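Local coordinates for lipolytic protein G-D-S-L family (Chitinophaga pinensis, PDB 4Q7Q), which is probably a lipase or esterase of the GDSL (SGNH hydrolase) family that hydrolyses ester bonds, although its substrate and precise function are unknown, at residues Val176-His181 with Ala245-Ala250; Thr35-Ile40 with Ser249-Val254; Ile127-Arg132 with Asn162-Ile167. One frame throughout, in Å; residues are numbered along the deposited sequence. Where two conformers were deposited one is given.

Contact 1 (Val176-His181 with Ala245-Ala250)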
ATOM      1  N   VAL A 176      -6.703   4.861   8.572  1.00 19.64           N
ATOM      2  CA  VAL A 176      -5.474   4.326   9.133  1.00 18.82           C
ATOM      3  C   VAL A 176      -4.326   5.057   8.458  1.00 18.91           C
ATOM      4  O   VAL A 176      -4.094   4.883   7.263  1.00 17.67           O
ATOM      5  CB  VAL A 176      -5.347   2.821   8.866  1.00 20.16           C
ATOM      6  CG1 VAL A 176      -4.008   2.300   9.387  1.00 20.13           C
ATOM      7  CG2 VAL A 176      -6.507   2.076   9.504  1.00 21.22           C
ATOM      8  N   ASP A 177      -3.614   5.883   9.218  1.00 19.55           N
ATOM      9  CA  ASP A 177      -2.541   6.691   8.638  1.00 19.93           C
ATOM     10  C   ASP A 177      -1.210   5.958   8.734  1.00 18.53           C
ATOM     11  O   ASP A 177      -0.451   6.152   9.685  1.00 20.29           O
ATOM     12  CB  ASP A 177      -2.443   8.054   9.326  1.00 21.15           C
ATOM     13  CG  ASP A 177      -1.597   9.052   8.545  1.00 22.06           C
ATOM     14  OD1 ASP A 177      -0.917   8.646   7.584  1.00 25.42           O
ATOM     15  OD2 ASP A 177      -1.614  10.254   8.900  1.00 24.57           O
ATOM     16  N   LEU A 178      -0.923   5.115   7.749  1.00 17.79           N
ATOM     17  CA  LEU A 178       0.374   4.445   7.712  1.00 15.98           C
ATOM     18  C   LEU A 178       1.510   5.407   7.368  1.00 17.04           C
ATOM     19  O   LEU A 178       2.628   5.244   7.851  1.00 17.95           O
ATOM     20  CB  LEU A 178       0.377   3.284   6.719  1.00 16.93           C
ATOM     21  CG  LEU A 178      -0.677   2.201   6.950  1.00 16.51           C
ATOM     22  CD1 LEU A 178      -0.551   1.153   5.872  1.00 16.48           C
ATOM     23  CD2 LEU A 178      -0.527   1.593   8.344  1.00 18.85           C
ATOM     24  N   TYR A 179       1.226   6.396   6.525  1.00 16.71           N
ATOM     25  CA  TYR A 179       2.267   7.310   6.074  1.00 16.91           C
ATOM     26  C   TYR A 179       2.943   7.986   7.264  1.00 18.33           C
ATOM     27  O   TYR A 179       4.169   8.082   7.323  1.00 19.31           O
ATOM     28  CB  TYR A 179       1.732   8.374   5.103  1.00 17.07           C
ATOM     29  CG  TYR A 179       2.881   9.107   4.463  1.00 17.87           C
ATOM     30  CD1 TYR A 179       3.527  10.133   5.140  1.00 20.24           C
ATOM     31  CD2 TYR A 179       3.371   8.732   3.218  1.00 17.95           C
ATOM     32  CE1 TYR A 179       4.609  10.773   4.607  1.00 21.03           C
ATOM     33  CE2 TYR A 179       4.464   9.389   2.661  1.00 18.17           C
ATOM     34  CZ  TYR A 179       5.072  10.409   3.367  1.00 19.99           C
ATOM     35  OH  TYR A 179       6.163  11.062   2.856  1.00 20.73           O
ATOM     36  N   HIS A 180       2.138   8.444   8.217  1.00 18.37           N
ATOM     37  CA  HIS A 180       2.677   9.148   9.375  1.00 19.45           C
ATOM     38  C   HIS A 180       2.832   8.273  10.615  1.00 21.43           C
ATOM     39  O   HIS A 180       3.074   8.778  11.711  1.00 24.33           O
ATOM     40  CB  HIS A 180       1.838  10.392   9.687  1.00 21.56           C
ATOM     41  CG  HIS A 180       1.763  11.368   8.550  1.00 23.15           C
ATOM     42  ND1 HIS A 180       0.658  11.477   7.734  1.00 23.63           N
ATOM     43  CD2 HIS A 180       2.658  12.276   8.098  1.00 24.47           C
ATOM     44  CE1 HIS A 180       0.876  12.411   6.824  1.00 24.95           C
ATOM     45  NE2 HIS A 180       2.081  12.912   7.022  1.00 25.70           N
ATOM     46  N   HIS A 181       2.705   6.962  10.442  1.00 20.70           N
ATOM     47  CA  HIS A 181       2.892   6.033  11.547  1.00 22.75           C
ATOM     48  C   HIS A 181       4.327   6.128  12.071  1.00 23.37           C
ATOM     49  O   HIS A 181       5.273   6.002  11.305  1.00 23.68           O
ATOM     50  CB  HIS A 181       2.583   4.609  11.080  1.00 21.13           C
ATOM     51  CG  HIS A 181       2.412   3.627  12.197  1.00 23.53           C
ATOM     52  ND1 HIS A 181       3.426   3.305  13.070  1.00 23.64           N
ATOM     53  CD2 HIS A 181       1.340   2.891  12.574  1.00 24.66           C
ATOM     54  CE1 HIS A 181       2.984   2.420  13.948  1.00 23.68           C
ATOM     55  NE2 HIS A 181       1.724   2.150  13.667  1.00 24.71           N
ATOM     56  N   ALA A 245       2.397  -6.926  10.361  1.00 18.92           N
ATOM     57  CA  ALA A 245       1.915  -6.956  11.742  1.00 19.37           C
ATOM     58  C   ALA A 245       1.554  -5.550  12.231  1.00 20.11           C
ATOM     59  O   ALA A 245       0.521  -5.351  12.865  1.00 21.43           O
ATOM     60  CB  ALA A 245       2.938  -7.621  12.674  1.00 19.45           C
ATOM     61  N   ILE A 246       2.398  -4.574  11.921  1.00 19.90           N
ATOM     62  CA  ILE A 246       2.131  -3.191  12.312  1.00 19.74           C
ATOM     63  C   ILE A 246       0.869  -2.663  11.618  1.00 18.80           C
ATOM     64  O   ILE A 246       0.007  -2.048  12.249  1.00 19.73           O
ATOM     65  CB  ILE A 246       3.351  -2.285  12.026  1.00 19.40           C
ATOM     66  CG1 ILE A 246       4.518  -2.687  12.941  1.00 20.30           C
ATOM     67  CG2 ILE A 246       2.991  -0.819  12.234  1.00 20.10           C
ATOM     68  CD1 ILE A 246       5.871  -2.182  12.486  1.00 21.11           C
ATOM     69  N   ILE A 247       0.761  -2.912  10.321  1.00 17.26           N
ATOM     70  CA  ILE A 247      -0.434  -2.526   9.579  1.00 16.07           C
ATOM     71  C   ILE A 247      -1.696  -3.174  10.167  1.00 15.65           C
ATOM     72  O   ILE A 247      -2.695  -2.499  10.411  1.00 17.58           O
ATOM     73  CB  ILE A 247      -0.310  -2.907   8.095  1.00 15.22           C
ATOM     74  CG1 ILE A 247       0.811  -2.101   7.441  1.00 15.99           C
ATOM     75  CG2 ILE A 247      -1.623  -2.663   7.372  1.00 17.12           C
ATOM     76  CD1 ILE A 247       1.142  -2.544   6.031  1.00 17.77           C
ATOM     77  N   ALA A 248      -1.648  -4.479  10.407  1.00 16.67           N
ATOM     78  CA  ALA A 248      -2.810  -5.183  10.928  1.00 17.23           C
ATOM     79  C   ALA A 248      -3.239  -4.649  12.291  1.00 18.66           C
ATOM     80  O   ALA A 248      -4.434  -4.537  12.572  1.00 19.90           O
ATOM     81  CB  ALA A 248      -2.545  -6.672  11.001  1.00 18.57           C
ATOM     82  N   SER A 249      -2.271  -4.322  13.142  1.00 19.22           N
ATOM     83  CA  SER A 249      -2.573  -3.787  14.464  0.57 20.53           C
ATOM     84  C   SER A 249      -3.261  -2.428  14.374  1.00 20.06           C
ATOM     85  O   SER A 249      -4.213  -2.157  15.104  1.00 21.45           O
ATOM     86  CB  SER A 249      -1.302  -3.670  15.303  0.57 21.86           C
ATOM     87  OG  SER A 249      -1.587  -3.085  16.560  0.57 23.17           O
ATOM     88  N   ALA A 250      -2.771  -1.576  13.477  1.00 18.52           N
ATOM     89  CA  ALA A 250      -3.350  -0.251  13.286  1.00 19.60           C
ATOM     90  C   ALA A 250      -4.773  -0.382  12.757  1.00 20.89           C
ATOM     91  O   ALA A 250      -5.676   0.343  13.181  1.00 21.95           O
ATOM     92  CB  ALA A 250      -2.497   0.571  12.332  1.00 19.31           C
TER
HETATM   93  O   HOH W   1       0.430  -0.483  14.528  1.00 29.53           O

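Contact 2 (Thr35-Ile40 with Ser249-Val254)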
ATOM      1  N   THR A  35      -4.560 -11.671   6.853  1.00 17.93           N
ATOM      2  CA  THR A  35      -4.430 -12.847   7.710  1.00 18.06           C
ATOM      3  C   THR A  35      -4.180 -12.423   9.152  1.00 17.85           C
ATOM      4  O   THR A  35      -4.827 -12.914  10.074  1.00 19.62           O
ATOM      5  CB  THR A  35      -3.294 -13.753   7.205  1.00 18.58           C
ATOM      6  OG1 THR A  35      -3.619 -14.213   5.886  1.00 19.82           O
ATOM      7  CG2 THR A  35      -3.062 -14.953   8.134  1.00 18.66           C
ATOM      8  N   ARG A  36      -3.262 -11.481   9.345  1.00 17.89           N
ATOM      9  CA  ARG A  36      -2.937 -11.019  10.687  0.81 17.87           C
ATOM     10  C   ARG A  36      -4.093 -10.262  11.340  1.00 19.35           C
ATOM     11  O   ARG A  36      -4.326 -10.407  12.538  1.00 20.68           O
ATOM     12  CB  ARG A  36      -1.672 -10.173  10.667  0.81 18.03           C
ATOM     13  CG  ARG A  36      -0.442 -10.956  10.260  0.81 19.72           C
ATOM     14  CD  ARG A  36       0.803 -10.065  10.190  0.81 21.98           C
ATOM     15  NE  ARG A  36       1.983 -10.827   9.788  0.81 22.35           N
ATOM     16  CZ  ARG A  36       2.688 -11.590  10.616  0.81 25.67           C
ATOM     17  NH1 ARG A  36       3.737 -12.267  10.171  0.81 26.26           N
ATOM     18  NH2 ARG A  36       2.344 -11.675  11.895  0.81 28.63           N
ATOM     19  N   LEU A  37      -4.817  -9.460  10.558  1.00 18.47           N
ATOM     20  CA  LEU A  37      -5.997  -8.774  11.090  1.00 19.14           C
ATOM     21  C   LEU A  37      -6.986  -9.806  11.624  1.00 18.73           C
ATOM     22  O   LEU A  37      -7.505  -9.675  12.735  1.00 19.46           O
ATOM     23  CB  LEU A  37      -6.667  -7.898  10.019  1.00 18.57           C
ATOM     24  CG  LEU A  37      -7.884  -7.028  10.400  1.00 19.74           C
ATOM     25  CD1 LEU A  37      -9.210  -7.818  10.588  1.00 18.94           C
ATOM     26  CD2 LEU A  37      -7.582  -6.188  11.635  1.00 21.86           C
ATOM     27  N   ASN A  38      -7.261 -10.825  10.820  1.00 18.83           N
ATOM     28  CA  ASN A  38      -8.184 -11.872  11.230  1.00 19.23           C
ATOM     29  C   ASN A  38      -7.734 -12.619  12.487  1.00 21.03           C
ATOM     30  O   ASN A  38      -8.560 -13.040  13.278  1.00 21.10           O
ATOM     31  CB  ASN A  38      -8.465 -12.831  10.067  1.00 19.91           C
ATOM     32  CG  ASN A  38      -9.215 -14.070  10.505  1.00 21.68           C
ATOM     33  OD1 ASN A  38      -8.618 -15.135  10.670  1.00 21.78           O
ATOM     34  ND2 ASN A  38     -10.526 -13.937  10.707  1.00 22.48           N
ATOM     35  N   GLU A  39      -6.430 -12.763  12.697  1.00 21.34           N
ATOM     36  CA  GLU A  39      -5.973 -13.389  13.938  1.00 22.21           C
ATOM     37  C   GLU A  39      -6.331 -12.530  15.149  1.00 21.62           C
ATOM     38  O   GLU A  39      -6.672 -13.051  16.209  1.00 22.20           O
ATOM     39  CB  GLU A  39      -4.471 -13.658  13.903  1.00 22.89           C
ATOM     40  CG  GLU A  39      -4.056 -14.683  12.868  1.00 25.37           C
ATOM     41  CD  GLU A  39      -2.548 -14.876  12.783  1.00 28.24           C
ATOM     42  OE1 GLU A  39      -1.788 -14.006  13.266  1.00 29.36           O
ATOM     43  OE2 GLU A  39      -2.125 -15.911  12.231  1.00 30.13           O
ATOM     44  N   ILE A  40      -6.250 -11.216  14.987  1.00 21.08           N
ATOM     45  CA  ILE A  40      -6.588 -10.297  16.067  1.00 21.44           C
ATOM     46  C   ILE A  40      -8.108 -10.236  16.273  1.00 21.82           C
ATOM     47  O   ILE A  40      -8.598 -10.272  17.407  1.00 24.16           O
ATOM     48  CB  ILE A  40      -6.032  -8.894  15.774  1.00 20.86           C
ATOM     49  CG1 ILE A  40      -4.515  -8.963  15.564  1.00 22.07           C
ATOM     50  CG2 ILE A  40      -6.377  -7.927  16.896  1.00 20.71           C
ATOM     51  CD1 ILE A  40      -3.917  -7.708  14.936  1.00 22.55           C
ATOM     52  N   SER A 249      -2.271  -4.322  13.142  1.00 19.22           N
ATOM     53  CA  SER A 249      -2.573  -3.787  14.464  0.57 20.53           C
ATOM     54  C   SER A 249      -3.261  -2.428  14.374  1.00 20.06           C
ATOM     55  O   SER A 249      -4.213  -2.157  15.104  1.00 21.45           O
ATOM     56  CB  SER A 249      -1.302  -3.670  15.303  0.57 21.86           C
ATOM     57  OG  SER A 249      -1.587  -3.085  16.560  0.57 23.17           O
ATOM     58  N   ALA A 250      -2.771  -1.576  13.477  1.00 18.52           N
ATOM     59  CA  ALA A 250      -3.350  -0.251  13.286  1.00 19.60           C
ATOM     60  C   ALA A 250      -4.773  -0.382  12.757  1.00 20.89           C
ATOM     61  O   ALA A 250      -5.676   0.343  13.181  1.00 21.95           O
ATOM     62  CB  ALA A 250      -2.497   0.571  12.332  1.00 19.31           C
ATOM     63  N   LEU A 251      -4.968  -1.319  11.833  1.00 19.65           N
ATOM     64  CA  LEU A 251      -6.281  -1.542  11.248  1.00 19.68           C
ATOM     65  C   LEU A 251      -7.240  -2.109  12.284  1.00 20.44           C
ATOM     66  O   LEU A 251      -8.405  -1.715  12.348  1.00 20.35           O
ATOM     67  CB  LEU A 251      -6.175  -2.476  10.041  1.00 19.58           C
ATOM     68  CG  LEU A 251      -7.472  -2.754   9.279  1.00 20.51           C
ATOM     69  CD1 LEU A 251      -8.130  -1.450   8.832  1.00 21.53           C
ATOM     70  CD2 LEU A 251      -7.227  -3.672   8.084  1.00 20.85           C
ATOM     71  N   ALA A 252      -6.740  -3.023  13.107  1.00 20.54           N
ATOM     72  CA  ALA A 252      -7.571  -3.609  14.152  1.00 21.63           C
ATOM     73  C   ALA A 252      -8.091  -2.560  15.136  1.00 22.96           C
ATOM     74  O   ALA A 252      -9.241  -2.635  15.563  1.00 23.14           O
ATOM     75  CB  ALA A 252      -6.831  -4.733  14.882  1.00 22.40           C
ATOM     76  N   ASP A 253      -7.258  -1.577  15.474  1.00 23.17           N
ATOM     77  CA  ASP A 253      -7.678  -0.502  16.374  1.00 25.24           C
ATOM     78  C   ASP A 253      -8.875   0.260  15.806  1.00 24.56           C
ATOM     79  O   ASP A 253      -9.824   0.577  16.520  1.00 24.40           O
ATOM     80  CB  ASP A 253      -6.526   0.471  16.647  1.00 29.82           C
ATOM     81  CG  ASP A 253      -5.417  -0.146  17.481  1.00 36.03           C
ATOM     82  OD1 ASP A 253      -5.668  -1.171  18.148  1.00 38.21           O
ATOM     83  OD2 ASP A 253      -4.294   0.403  17.478  1.00 39.09           O
ATOM     84  N   VAL A 254      -8.822   0.562  14.513  1.00 22.57           N
ATOM     85  CA  VAL A 254      -9.911   1.281  13.864  1.00 22.23           C
ATOM     86  C   VAL A 254     -11.186   0.430  13.796  1.00 23.11           C
ATOM     87  O   VAL A 254     -12.287   0.912  14.067  1.00 23.92           O
ATOM     88  CB  VAL A 254      -9.499   1.746  12.463  1.00 22.05           C
ATOM     89  CG1 VAL A 254     -10.714   2.228  11.688  1.00 23.42           C
ATOM     90  CG2 VAL A 254      -8.449   2.847  12.570  1.00 23.76           C
TER

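Contact 3 (Ile127-Arg132 with Asn162-Ile167)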
ATOM      1  N   ILE A 127      -7.071   3.603   4.122  1.00 16.99           N
ATOM      2  CA  ILE A 127      -5.711   3.404   4.606  1.00 17.43           C
ATOM      3  C   ILE A 127      -4.748   4.209   3.744  1.00 17.71           C
ATOM      4  O   ILE A 127      -4.727   4.037   2.529  1.00 18.47           O
ATOM      5  CB  ILE A 127      -5.320   1.919   4.545  1.00 16.49           C
ATOM      6  CG1 ILE A 127      -6.369   1.066   5.267  1.00 16.36           C
ATOM      7  CG2 ILE A 127      -3.920   1.699   5.101  1.00 17.67           C
ATOM      8  CD1 ILE A 127      -6.024  -0.396   5.315  1.00 17.37           C
ATOM      9  N   THR A 128      -3.967   5.099   4.352  1.00 17.03           N
ATOM     10  CA  THR A 128      -3.000   5.879   3.571  1.00 17.39           C
ATOM     11  C   THR A 128      -1.857   5.011   3.064  1.00 17.82           C
ATOM     12  O   THR A 128      -1.525   3.998   3.675  1.00 17.54           O
ATOM     13  CB  THR A 128      -2.373   7.035   4.375  1.00 18.25           C
ATOM     14  OG1 THR A 128      -1.541   6.495   5.407  1.00 20.05           O
ATOM     15  CG2 THR A 128      -3.443   7.932   4.980  1.00 19.20           C
ATOM     16  N   PRO A 129      -1.245   5.409   1.943  1.00 17.35           N
ATOM     17  CA  PRO A 129      -0.068   4.650   1.523  1.00 16.53           C
ATOM     18  C   PRO A 129       1.027   4.680   2.582  1.00 16.26           C
ATOM     19  O   PRO A 129       1.202   5.669   3.298  1.00 19.04           O
ATOM     20  CB  PRO A 129       0.402   5.394   0.269  1.00 17.94           C
ATOM     21  CG  PRO A 129      -0.815   6.052  -0.262  1.00 19.21           C
ATOM     22  CD  PRO A 129      -1.642   6.421   0.950  1.00 18.46           C
HETATM   23  N   MSE A 130       1.747   3.575   2.689  1.00 16.34           N
HETATM   24  CA  MSE A 130       2.932   3.529   3.523  1.00 15.97           C
HETATM   25  C   MSE A 130       4.072   4.218   2.789  1.00 14.53           C
HETATM   26  O   MSE A 130       4.105   4.249   1.561  1.00 15.00           O
HETATM   27  CB  MSE A 130       3.301   2.072   3.804  1.00 16.46           C
HETATM   28  CG  MSE A 130       4.391   1.906   4.851  1.00 18.59           C
HETATM   29 SE   MSE A 130       4.619   0.067   5.487  0.83 25.02          SE
HETATM   30  CE  MSE A 130       5.648  -0.616   3.981  1.00 22.91           C
ATOM     31  N   GLN A 131       5.023   4.766   3.535  1.00 14.04           N
ATOM     32  CA  GLN A 131       6.250   5.221   2.900  1.00 14.55           C
ATOM     33  C   GLN A 131       6.937   4.037   2.227  1.00 15.48           C
ATOM     34  O   GLN A 131       6.682   2.868   2.552  1.00 15.83           O
ATOM     35  CB  GLN A 131       7.162   5.918   3.906  1.00 16.68           C
ATOM     36  CG  GLN A 131       6.537   7.201   4.422  1.00 17.59           C
ATOM     37  CD  GLN A 131       7.449   8.001   5.319  1.00 19.77           C
ATOM     38  OE1 GLN A 131       8.587   8.315   4.957  1.00 21.24           O
ATOM     39  NE2 GLN A 131       6.947   8.356   6.492  1.00 22.93           N
ATOM     40  N   ARG A 132       7.775   4.338   1.252  1.00 14.44           N
ATOM     41  CA  ARG A 132       8.450   3.293   0.502  1.00 14.71           C
ATOM     42  C   ARG A 132       9.861   3.727   0.185  1.00 14.07           C
ATOM     43  O   ARG A 132      10.107   4.893  -0.146  1.00 15.57           O
ATOM     44  CB  ARG A 132       7.689   2.996  -0.796  1.00 14.10           C
ATOM     45  CG  ARG A 132       7.302   4.221  -1.600  1.00 14.05           C
ATOM     46  CD  ARG A 132       6.395   3.880  -2.768  1.00 13.99           C
ATOM     47  NE  ARG A 132       7.107   3.205  -3.851  1.00 13.94           N
ATOM     48  CZ  ARG A 132       6.523   2.751  -4.955  1.00 14.07           C
ATOM     49  NH1 ARG A 132       5.206   2.882  -5.115  1.00 14.83           N
ATOM     50  NH2 ARG A 132       7.252   2.165  -5.895  1.00 15.81           N
ATOM     51  N   ASN A 162      -2.192  12.630   2.257  1.00 17.00           N
ATOM     52  CA  ASN A 162      -2.981  13.765   2.713  1.00 18.88           C
ATOM     53  C   ASN A 162      -4.349  13.823   2.037  1.00 18.82           C
ATOM     54  O   ASN A 162      -5.348  14.184   2.670  1.00 20.02           O
ATOM     55  CB  ASN A 162      -2.207  15.079   2.539  1.00 20.89           C
ATOM     56  CG  ASN A 162      -1.032  15.201   3.510  1.00 24.43           C
ATOM     57  OD1 ASN A 162      -0.958  14.481   4.508  1.00 26.31           O
ATOM     58  ND2 ASN A 162      -0.122  16.125   3.230  1.00 26.08           N
ATOM     59  N   ALA A 163      -4.401  13.457   0.760  1.00 17.64           N
ATOM     60  CA  ALA A 163      -5.686  13.369   0.065  1.00 18.64           C
ATOM     61  C   ALA A 163      -6.614  12.353   0.741  1.00 19.46           C
ATOM     62  O   ALA A 163      -7.795  12.628   0.967  1.00 19.74           O
ATOM     63  CB  ALA A 163      -5.480  13.019  -1.396  1.00 18.22           C
ATOM     64  N   VAL A 164      -6.080  11.180   1.065  1.00 17.67           N
ATOM     65  CA  VAL A 164      -6.866  10.157   1.746  1.00 16.84           C
ATOM     66  C   VAL A 164      -7.358  10.676   3.102  1.00 18.48           C
ATOM     67  O   VAL A 164      -8.524  10.513   3.456  1.00 19.19           O
ATOM     68  CB  VAL A 164      -6.055   8.855   1.924  1.00 17.91           C
ATOM     69  CG1 VAL A 164      -6.819   7.869   2.801  1.00 18.27           C
ATOM     70  CG2 VAL A 164      -5.711   8.244   0.548  1.00 17.81           C
ATOM     71  N   LEU A 165      -6.470  11.324   3.847  1.00 18.74           N
ATOM     72  CA  LEU A 165      -6.848  11.913   5.128  1.00 19.47           C
ATOM     73  C   LEU A 165      -7.949  12.955   4.955  1.00 20.85           C
ATOM     74  O   LEU A 165      -8.893  13.012   5.739  1.00 22.10           O
ATOM     75  CB  LEU A 165      -5.638  12.531   5.820  1.00 21.25           C
ATOM     76  CG  LEU A 165      -4.607  11.548   6.382  1.00 22.43           C
ATOM     77  CD1 LEU A 165      -3.311  12.284   6.664  1.00 23.66           C
ATOM     78  CD2 LEU A 165      -5.128  10.880   7.648  1.00 23.83           C
ATOM     79  N   THR A 166      -7.825  13.780   3.922  1.00 21.44           N
ATOM     80  CA  THR A 166      -8.824  14.811   3.645  1.00 22.15           C
ATOM     81  C   THR A 166     -10.192  14.213   3.321  1.00 22.42           C
ATOM     82  O   THR A 166     -11.205  14.694   3.815  1.00 23.99           O
ATOM     83  CB  THR A 166      -8.358  15.742   2.506  1.00 22.91           C
ATOM     84  OG1 THR A 166      -7.136  16.382   2.891  1.00 24.55           O
ATOM     85  CG2 THR A 166      -9.399  16.808   2.210  1.00 22.39           C
ATOM     86  N   ILE A 167     -10.220  13.161   2.506  1.00 22.01           N
ATOM     87  CA  ILE A 167     -11.475  12.486   2.175  1.00 22.09           C
ATOM     88  C   ILE A 167     -12.099  11.871   3.419  1.00 23.26           C
ATOM     89  O   ILE A 167     -13.315  11.948   3.618  1.00 23.91           O
ATOM     90  CB  ILE A 167     -11.264  11.383   1.110  1.00 20.50           C
ATOM     91  CG1 ILE A 167     -10.811  12.004  -0.213  1.00 22.08           C
ATOM     92  CG2 ILE A 167     -12.539  10.587   0.886  1.00 20.89           C
ATOM     93  CD1 ILE A 167     -10.271  11.000  -1.193  1.00 23.31           C
TER

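Contact 1 (Val176-His181 with Ala245-Ala250)
Two aliphatic contacts, one CH-pi contact and a water bridge join Val176, Leu178 and His181 to Ile246, Ile247 and Ala250, so that the loop leaving edge strand 175-176 packs against the last long helix, 241-257, of the SGNH-type fold. Val176 presents CG1, the branch anti to its backbone N (chi1 176°), to Ala250, and CG1 lies 3.7 Å from Ala250 CB; the small Ala250 methyl lets the helix backbone come close to the edge strand, the Val176 and Ala250 CA atoms lying 6.5 Å apart. Leu178 crosses Ile247 at about a right angle, with Leu178 CD1 3.9 Å and Leu178 CD2 4.0 Å from Ile247 CG1, so the leucine fork straddles a single methylene.

The aromatic part belongs to His181. Ile246 CG2 sits over one face of its imidazole, 3.9 Å from the ring centroid and displaced toward NE2, a CH-pi contact, while the Ala250 methyl stands more distantly at the ring edge.

Water supplies the polar link. A single molecule gives a hydrogen bond to Ile246 O and is hydrogen-bonded to His181 NE2 at 3.1 Å; the other ring nitrogen, ND1, accepts a hydrogen bond from the backbone N of Leu183.

Behind this surface a type I turn from Leu178 to His181 is fastened by Asp177. Its OD1 accepts the His180 N-H in an Asx motif, approached from above the carboxylate plane, and OD2 accepts a hydrogen bond from His180 ND1 on its syn side, 2.8 Å away. His180 NE2 bonds in turn to Glu158.

Placed between two carboxylates, His180 may well favour the protonated form. Charge and hydrogen bonding shape the turn on the side away from the helix, and the turn then meets the helix with hydrocarbon, a ring face and one water, without a direct hydrogen bond.

Contact 2 (Thr35-Ile40 with Ser249-Val254)
Leu37 and Ala252 mark the point where helix 33-40 and helix 241-257 come together, their CA atoms 6.2 Å apart. The axes of the two short segments approach to 9.2 Å, and their N-to-C directions differ by 48° (signed crossing angle -48°), so the helices run roughly the same way while diverging on either side of the crossing. No hydrogen bond passes between them.

Alanine suits the crossing because its lone methyl lets two larger side chains close over it. Leu37 and Ile40, three residues apart and so on one face of their helix, both converge on Ala252. Leu37 CD2 settles against the alanine backbone as much as its side chain, 3.6 Å from both Ala252 N and Ala252 CB. Ile40 comes from the next turn: its CG2 lies 3.8 Å from Ala252 CB, and its CD1 reaches back along the helix to within 4.2 Å of Ser249 N. The isoleucine can do both because CG2 is anti to the backbone N while the longer CG1-CD1 arm lies beside it (chi1 -57°), sending its two branches to separate places.

Leu251 adds a second layer. It meets Leu37 at about a right angle, Leu251 CD2 resting 4.1 Å from Leu37 CG, a looser touch than that at the alanine. Ser249 lies at the margin of the contact and turns its side chain away.

Below the crossing is the parallel sheet: Trp8 of strand 6-12 touches both Leu37 and Leu251, whereas Val176 of the edge strand packs against Leu251 and Val254. Toward the start of helix 241-257, Asp241 forms a salt bridge with Arg36; toward its end Phe255 packs on Leu37, extending the union of the two helices beyond these short segments.

Contact 3 (Ile127-Arg132 with Asn162-Ile167)
Thr128 leaves the end of strand 123-127 and meets Val164 and Leu165 of helix 157-171, its CA 6.0 Å from that of Val164. Its CB is the branch point, still 4.8 Å from Val164 CG1, and from there the side chain divides into an apolar and a polar arm. The apolar arm does the touching: the methyl CG2 enters between two helix residues, 4.0 Å from Val164 CG1 and equally far from Leu165 CG, crossing both side chains at a slant. The polar arm, OG1, is set between the backbone N and the carbonyl carbon (chi1 68°), which turns it to the neighbouring loop, where it hydrogen-bonds to Tyr179 N and to Asp177 OD1. A threonine can serve both surroundings at once; Val164 and Leu165 offer only hydrocarbon, which suits the methyl arm.

Val164 spreads its methyls over the segment. Besides Thr128, its CG1 approaches Ile127 C at 4.3 Å, and its CG2 is a marginal neighbour of Pro129 CD at 4.5 Å. Ile127 itself directs its side chain away from this helix, to the other face of the sheet, where it packs on Val176 and Leu178.

Within the helix, Asn162 O receives two donors from opposite faces of its carbonyl plane: the helical Thr166 N and Thr166 OG1, the hydroxyl lying 2.8 Å away. The hydroxyl is thereby satisfied on the helix itself.

Strand 123-127, this helix and strand 175-176 form a beta-alpha-beta crossover, and the contact packs the helix onto the exit of its first strand. The touches across it, all between carbon atoms and none of them tight, imply a modest dispersion-held interface, while the buried threonine hydroxyl finds its bonds in the loop after the second strand.

Overall arrangement
From the N terminus, helix 33-40 comes first and meets helix 241-257 only near the end of the chain, so contact 2 closes by far the longest loop, spanning most of the chain. Contact 3 lies inside that loop and closes a short one, from the end of strand 123-127 to helix 157-171. Contact 1 opens after it, at strand 175-176, and ends on the same final helix as contact 2, sharing Ser249 and Ala250; contacts 3 and 1 are therefore in series. The fold is an alpha/beta/alpha sandwich: contact 3 joins one helical layer to the end of strand 123-127, contact 1 the other layer to edge strand 175-176 and its following loop, and contact 2 joins two helices within that second layer.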